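Penicillin-binding protein 2 (Pbp2) (Helicobacter pylori, PDB 5LP5) probably builds the cell wall as a penicillin-binding transpeptidase of peptidoglycan synthesis, working with the rod shape-determining protein MreC to set cell shape. Local coordinates at residues F63-P76 with G142-N155. Sequence-based numbering, arbitrary orientation.
Sequences FLATNELVFGVFLP and GIFALPLDKRYYPN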
loop_
_atom_site.group_PDB
_atom_site.type_symbol
_atom_site.label_atom_id
_atom_site.label_comp_id
_atom_site.label_asym_id
_atom_site.label_seq_id
_atom_site.Cartn_x
_atom_site.Cartn_y
_atom_site.Cartn_z
ATOM N N PHE A 63 -11.394 1.631 5.663
ATOM C CA PHE A 63 -10.206 2.201 5.027
ATOM C C PHE A 63 -10.455 3.583 4.427
ATOM O O PHE A 63 -11.334 3.762 3.575
ATOM C CB PHE A 63 -9.712 1.287 3.909
ATOM C CG PHE A 63 -9.096 0.031 4.401
ATOM C CD1 PHE A 63 -9.819 -1.129 4.445
ATOM C CD2 PHE A 63 -7.786 0.018 4.838
ATOM C CE1 PHE A 63 -9.253 -2.293 4.913
ATOM C CE2 PHE A 63 -7.209 -1.142 5.309
ATOM C CZ PHE A 63 -7.942 -2.301 5.343
ATOM N N LEU A 64 -9.639 4.539 4.856
ATOM C CA LEU A 64 -9.618 5.868 4.264
ATOM C C LEU A 64 -8.400 6.043 3.371
ATOM O O LEU A 64 -8.499 6.649 2.286
ATOM C CB LEU A 64 -9.624 6.929 5.363
ATOM C CG LEU A 64 -10.884 6.937 6.227
ATOM C CD1 LEU A 64 -10.706 7.780 7.482
ATOM C CD2 LEU A 64 -12.070 7.409 5.411
ATOM N N ALA A 65 -7.271 5.508 3.847
ATOM C CA ALA A 65 -5.983 5.574 3.153
ATOM C C ALA A 65 -5.217 4.268 3.304
ATOM O O ALA A 65 -5.053 3.738 4.408
ATOM C CB ALA A 65 -5.126 6.730 3.670
ATOM N N THR A 66 -4.714 3.779 2.179
ATOM C CA THR A 66 -4.031 2.514 2.141
ATOM C C THR A 66 -2.985 2.457 1.025
ATOM O O THR A 66 -2.726 3.451 0.349
ATOM C CB THR A 66 -5.055 1.382 1.994
ATOM O OG1 THR A 66 -4.409 0.150 2.270
ATOM C CG2 THR A 66 -5.677 1.346 0.611
ATOM N N ASN A 67 -2.394 1.278 0.827
ATOM C CA ASN A 67 -1.361 1.074 -0.206
ATOM C C ASN A 67 -1.746 -0.025 -1.223
ATOM O O ASN A 67 -2.376 -1.000 -0.858
ATOM C CB ASN A 67 -0.056 0.697 0.478
ATOM C CG ASN A 67 0.438 1.761 1.435
ATOM O OD1 ASN A 67 0.278 2.959 1.191
ATOM N ND2 ASN A 67 1.078 1.324 2.520
ATOM N N GLU A 68 -1.366 0.150 -2.486
ATOM C CA GLU A 68 -1.642 -0.837 -3.546
ATOM C C GLU A 68 -0.357 -1.378 -4.120
ATOM O O GLU A 68 0.525 -0.617 -4.511
ATOM C CB GLU A 68 -2.459 -0.248 -4.687
ATOM C CG GLU A 68 -3.949 -0.333 -4.454
ATOM C CD GLU A 68 -4.762 -0.051 -5.706
ATOM O OE1 GLU A 68 -4.168 0.172 -6.786
ATOM O OE2 GLU A 68 -6.006 -0.081 -5.607
ATOM N N LEU A 69 -0.268 -2.703 -4.157
ATOM C CA LEU A 69 0.911 -3.372 -4.645
ATOM C C LEU A 69 0.942 -3.326 -6.164
ATOM O O LEU A 69 0.067 -3.831 -6.843
ATOM C CB LEU A 69 0.918 -4.803 -4.142
ATOM C CG LEU A 69 2.142 -5.626 -4.444
ATOM C CD1 LEU A 69 3.413 -4.882 -4.066
ATOM C CD2 LEU A 69 2.048 -6.950 -3.689
ATOM N N VAL A 70 1.964 -2.679 -6.690
ATOM C CA VAL A 70 2.102 -2.495 -8.133
ATOM C C VAL A 70 3.538 -2.830 -8.507
ATOM O O VAL A 70 4.318 -3.239 -7.649
ATOM C CB VAL A 70 1.724 -1.058 -8.572
ATOM C CG1 VAL A 70 0.297 -0.750 -8.177
ATOM C CG2 VAL A 70 2.650 -0.027 -7.953
ATOM N N PHE A 71 3.873 -2.688 -9.785
ATOM C CA PHE A 71 5.171 -3.105 -10.282
ATOM C C PHE A 71 5.970 -1.976 -10.911
ATOM O O PHE A 71 5.504 -0.849 -11.013
ATOM C CB PHE A 71 5.004 -4.267 -11.254
ATOM C CG PHE A 71 4.822 -5.582 -10.568
ATOM C CD1 PHE A 71 5.914 -6.291 -10.098
ATOM C CD2 PHE A 71 3.560 -6.098 -10.366
ATOM C CE1 PHE A 71 5.744 -7.496 -9.455
ATOM C CE2 PHE A 71 3.393 -7.302 -9.733
ATOM C CZ PHE A 71 4.478 -8.002 -9.275
ATOM N N GLY A 72 7.177 -2.318 -11.350
ATOM C CA GLY A 72 8.145 -1.370 -11.840
ATOM C C GLY A 72 9.184 -2.149 -12.604
ATOM O O GLY A 72 9.660 -3.163 -12.123
ATOM N N VAL A 73 9.522 -1.706 -13.812
ATOM C CA VAL A 73 10.565 -2.376 -14.577
ATOM C C VAL A 73 11.864 -1.593 -14.441
ATOM O O VAL A 73 11.900 -0.395 -14.700
ATOM C CB VAL A 73 10.162 -2.554 -16.053
ATOM C CG1 VAL A 73 11.293 -3.183 -16.856
ATOM C CG2 VAL A 73 8.908 -3.412 -16.152
ATOM N N PHE A 74 12.925 -2.285 -14.040
ATOM C CA PHE A 74 14.198 -1.653 -13.720
ATOM C C PHE A 74 15.329 -2.164 -14.611
ATOM O O PHE A 74 15.364 -3.358 -14.963
ATOM C CB PHE A 74 14.576 -1.979 -12.282
ATOM C CG PHE A 74 13.782 -1.242 -11.250
ATOM C CD1 PHE A 74 14.359 -0.183 -10.564
ATOM C CD2 PHE A 74 12.482 -1.617 -10.937
ATOM C CE1 PHE A 74 13.654 0.496 -9.588
ATOM C CE2 PHE A 74 11.767 -0.940 -9.966
ATOM C CZ PHE A 74 12.358 0.112 -9.280
ATOM N N LEU A 75 16.254 -1.258 -14.943
ATOM C CA LEU A 75 17.519 -1.610 -15.602
ATOM C C LEU A 75 18.699 -1.233 -14.693
ATOM O O LEU A 75 18.583 -0.317 -13.879
ATOM C CB LEU A 75 17.631 -0.905 -16.949
ATOM C CG LEU A 75 16.642 -1.351 -18.035
ATOM C CD1 LEU A 75 16.692 -0.406 -19.233
ATOM C CD2 LEU A 75 16.901 -2.785 -18.494
ATOM N N PRO A 76 19.834 -1.950 -14.808
ATOM C CA PRO A 76 20.965 -1.621 -13.933
ATOM C C PRO A 76 21.660 -0.317 -14.366
ATOM O O PRO A 76 21.688 0.005 -15.558
ATOM C CB PRO A 76 21.879 -2.843 -14.070
ATOM C CG PRO A 76 21.574 -3.399 -15.420
ATOM C CD PRO A 76 20.151 -3.041 -15.748
ATOM N N GLY A 142 19.268 -9.368 -18.178
ATOM C CA GLY A 142 19.518 -8.092 -17.508
ATOM C C GLY A 142 18.309 -7.197 -17.271
ATOM O O GLY A 142 18.453 -5.973 -17.212
ATOM N N ILE A 143 17.121 -7.782 -17.128
ATOM C CA ILE A 143 15.904 -6.985 -16.921
ATOM C C ILE A 143 15.119 -7.463 -15.695
ATOM O O ILE A 143 14.797 -8.650 -15.576
ATOM C CB ILE A 143 14.991 -6.981 -18.156
ATOM C CG1 ILE A 143 15.733 -6.422 -19.365
ATOM C CG2 ILE A 143 13.765 -6.119 -17.896
ATOM C CD1 ILE A 143 14.916 -6.373 -20.646
ATOM N N PHE A 144 14.814 -6.511 -14.811
ATOM C CA PHE A 144 14.260 -6.788 -13.491
ATOM C C PHE A 144 12.864 -6.164 -13.360
ATOM O O PHE A 144 12.598 -5.103 -13.904
ATOM C CB PHE A 144 15.199 -6.232 -12.407
ATOM C CG PHE A 144 16.582 -6.836 -12.428
ATOM C CD1 PHE A 144 17.001 -7.668 -11.396
ATOM C CD2 PHE A 144 17.478 -6.553 -13.465
ATOM C CE1 PHE A 144 18.272 -8.228 -11.407
ATOM C CE2 PHE A 144 18.733 -7.127 -13.499
ATOM C CZ PHE A 144 19.139 -7.956 -12.461
ATOM N N ALA A 145 11.971 -6.839 -12.641
ATOM C CA ALA A 145 10.616 -6.349 -12.418
ATOM C C ALA A 145 10.275 -6.514 -10.928
ATOM O O ALA A 145 10.249 -7.624 -10.400
ATOM C CB ALA A 145 9.625 -7.104 -13.300
ATOM N N LEU A 146 9.991 -5.402 -10.263
ATOM C CA LEU A 146 10.042 -5.349 -8.821
ATOM C C LEU A 146 8.780 -4.756 -8.270
ATOM O O LEU A 146 8.212 -3.847 -8.862
ATOM C CB LEU A 146 11.215 -4.469 -8.386
ATOM C CG LEU A 146 12.580 -4.917 -8.908
ATOM C CD1 LEU A 146 13.682 -3.895 -8.625
ATOM C CD2 LEU A 146 12.885 -6.286 -8.301
ATOM N N PRO A 147 8.360 -5.239 -7.100
ATOM C CA PRO A 147 7.176 -4.762 -6.391
ATOM C C PRO A 147 7.397 -3.409 -5.722
ATOM O O PRO A 147 8.407 -3.204 -5.045
ATOM C CB PRO A 147 6.952 -5.845 -5.339
ATOM C CG PRO A 147 8.313 -6.361 -5.057
ATOM C CD PRO A 147 9.091 -6.262 -6.335
ATOM N N LEU A 148 6.449 -2.503 -5.929
ATOM C CA LEU A 148 6.461 -1.154 -5.356
ATOM C C LEU A 148 5.115 -0.854 -4.704
ATOM O O LEU A 148 4.105 -1.455 -5.042
ATOM C CB LEU A 148 6.670 -0.102 -6.452
ATOM C CG LEU A 148 7.860 -0.212 -7.390
ATOM C CD1 LEU A 148 7.680 0.768 -8.545
ATOM C CD2 LEU A 148 9.156 0.051 -6.643
ATOM N N ASP A 149 5.104 0.117 -3.799
ATOM C CA ASP A 149 3.878 0.625 -3.201
ATOM C C ASP A 149 3.423 1.934 -3.839
ATOM O O ASP A 149 4.222 2.803 -4.119
ATOM C CB ASP A 149 4.067 0.848 -1.694
ATOM C CG ASP A 149 3.663 -0.353 -0.877
ATOM O OD1 ASP A 149 2.885 -1.176 -1.427
ATOM O OD2 ASP A 149 4.111 -0.468 0.299
ATOM N N LYS A 150 2.124 2.057 -4.045
ATOM C CA LYS A 150 1.506 3.288 -4.489
ATOM C C LYS A 150 0.380 3.597 -3.522
ATOM O O LYS A 150 -0.427 2.735 -3.244
ATOM C CB LYS A 150 0.970 3.117 -5.912
ATOM C CG LYS A 150 -0.355 3.778 -6.194
ATOM C CD LYS A 150 -0.711 3.616 -7.665
ATOM C CE LYS A 150 -2.163 3.223 -7.844
ATOM N NZ LYS A 150 -2.566 3.443 -9.244
ATOM N N ARG A 151 0.327 4.803 -2.981
ATOM C CA ARG A 151 -0.708 5.160 -2.027
ATOM C C ARG A 151 -2.047 5.117 -2.740
ATOM O O ARG A 151 -2.143 5.340 -3.958
ATOM C CB ARG A 151 -0.446 6.557 -1.453
ATOM C CG ARG A 151 -1.177 6.884 -0.148
ATOM C CD ARG A 151 -0.651 6.054 1.025
ATOM N NE ARG A 151 -0.997 6.616 2.341
ATOM C CZ ARG A 151 -0.942 5.941 3.491
ATOM N NH1 ARG A 151 -0.534 4.679 3.512
ATOM N NH2 ARG A 151 -1.291 6.521 4.634
ATOM N N TYR A 152 -3.088 4.817 -1.975
ATOM C CA TYR A 152 -4.439 4.685 -2.521
ATOM C C TYR A 152 -5.514 5.130 -1.528
ATOM O O TYR A 152 -5.565 4.663 -0.398
ATOM C CB TYR A 152 -4.688 3.238 -2.945
ATOM C CG TYR A 152 -6.041 3.015 -3.582
ATOM C CD1 TYR A 152 -6.353 3.560 -4.834
ATOM C CD2 TYR A 152 -7.008 2.274 -2.931
ATOM C CE1 TYR A 152 -7.601 3.370 -5.406
ATOM C CE2 TYR A 152 -8.245 2.059 -3.498
ATOM C CZ TYR A 152 -8.543 2.607 -4.728
ATOM O OH TYR A 152 -9.794 2.393 -5.253
ATOM N N TYR A 153 -6.382 6.023 -1.986
ATOM C CA TYR A 153 -7.474 6.570 -1.187
ATOM C C TYR A 153 -8.765 6.008 -1.782
ATOM O O TYR A 153 -9.241 6.474 -2.819
ATOM C CB TYR A 153 -7.426 8.112 -1.200
ATOM C CG TYR A 153 -6.080 8.638 -0.728
ATOM C CD1 TYR A 153 -5.865 8.951 0.594
ATOM C CD2 TYR A 153 -4.999 8.762 -1.609
ATOM C CE1 TYR A 153 -4.625 9.406 1.035
ATOM C CE2 TYR A 153 -3.755 9.209 -1.174
ATOM C CZ TYR A 153 -3.579 9.527 0.147
ATOM O OH TYR A 153 -2.369 9.963 0.599
ATOM N N PRO A 154 -9.312 4.961 -1.146
ATOM C CA PRO A 154 -10.468 4.253 -1.676
ATOM C C PRO A 154 -11.643 5.159 -1.949
ATOM O O PRO A 154 -12.305 5.013 -2.978
ATOM C CB PRO A 154 -10.838 3.255 -0.579
ATOM C CG PRO A 154 -9.940 3.518 0.554
ATOM C CD PRO A 154 -8.796 4.332 0.075
ATOM N N ASN A 155 -11.898 6.104 -1.057
ATOM C CA ASN A 155 -13.079 6.954 -1.226
ATOM C C ASN A 155 -12.848 8.210 -2.057
ATOM O O ASN A 155 -13.715 9.066 -2.146
ATOM C CB ASN A 155 -13.651 7.315 0.136
ATOM C CG ASN A 155 -13.992 6.098 0.935
ATOM O OD1 ASN A 155 -15.134 5.665 0.965
ATOM N ND2 ASN A 155 -13.002 5.525 1.560
#
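Gly-142 O touches Leu-75 CD2 and Pro-76 CD; Ile-143 lays CG2 against Val-73 CG1 and turns CG1 to Leu-75 CD2. Phe-144 forms a hydrogen-bonded antiparallel pair with Phe-74, its O accepting the Phe-74 N-H at 2.8 Å and 175°. Leu-146 packs over the Phe-74 ring: CD1 stands 3.8 Å from the centroid and 23° off the normal, a CH-pi contact displaced toward the rim. On the face opposite Leu-146 and Phe-74, Pro-147 CB touches Leu-69 CD1. Leu-148 CD2 meets the Phe-74 ring at its edge, while CD1 lies 4.0 Å from Gly-72 CA. Leu-148 and Val-70 exchange two nearly straight backbone bonds, including Leu-148 N to Val-70 O at 2.8 Å.

Lys-150 runs alongside Glu-68, its chain bent at chi3, and NZ stays 4.4 Å from OE1, beyond a salt bridge. Arg-151, its chain bent at chi2 (68°), sends NH1 to Asn-67 OD1 at 3.0 Å; the acceptor lies in the guanidinium plane, but the donor stands above the amide carbonyl plane. Arg-53 O accepts a hydrogen bond from Asn-67 ND2 and Glu-192 OE2 forms a salt bridge with Arg-151 NE, which would restrain both groups. Tyr-152 swings its ring away from its backbone N and presents one face to Glu-68 OE2, 3.5 Å above the ring centre, and an edge to Thr-66 CG2. Pro-154 CG packs on Phe-63 CB, and Asn-155 ND2 makes a weak hydrogen bond to Phe-63 O at 3.2 Å.

The pairing belongs to a mixed sheet in the family's dimerisation region. Strand 118-125 also pairs with strand 63-76, helix 81-94 packs on Leu-75 and Ile-143, and Phe-182 of the MreC chain packs on Leu-69 and Pro-147, at the interface of the two proteins.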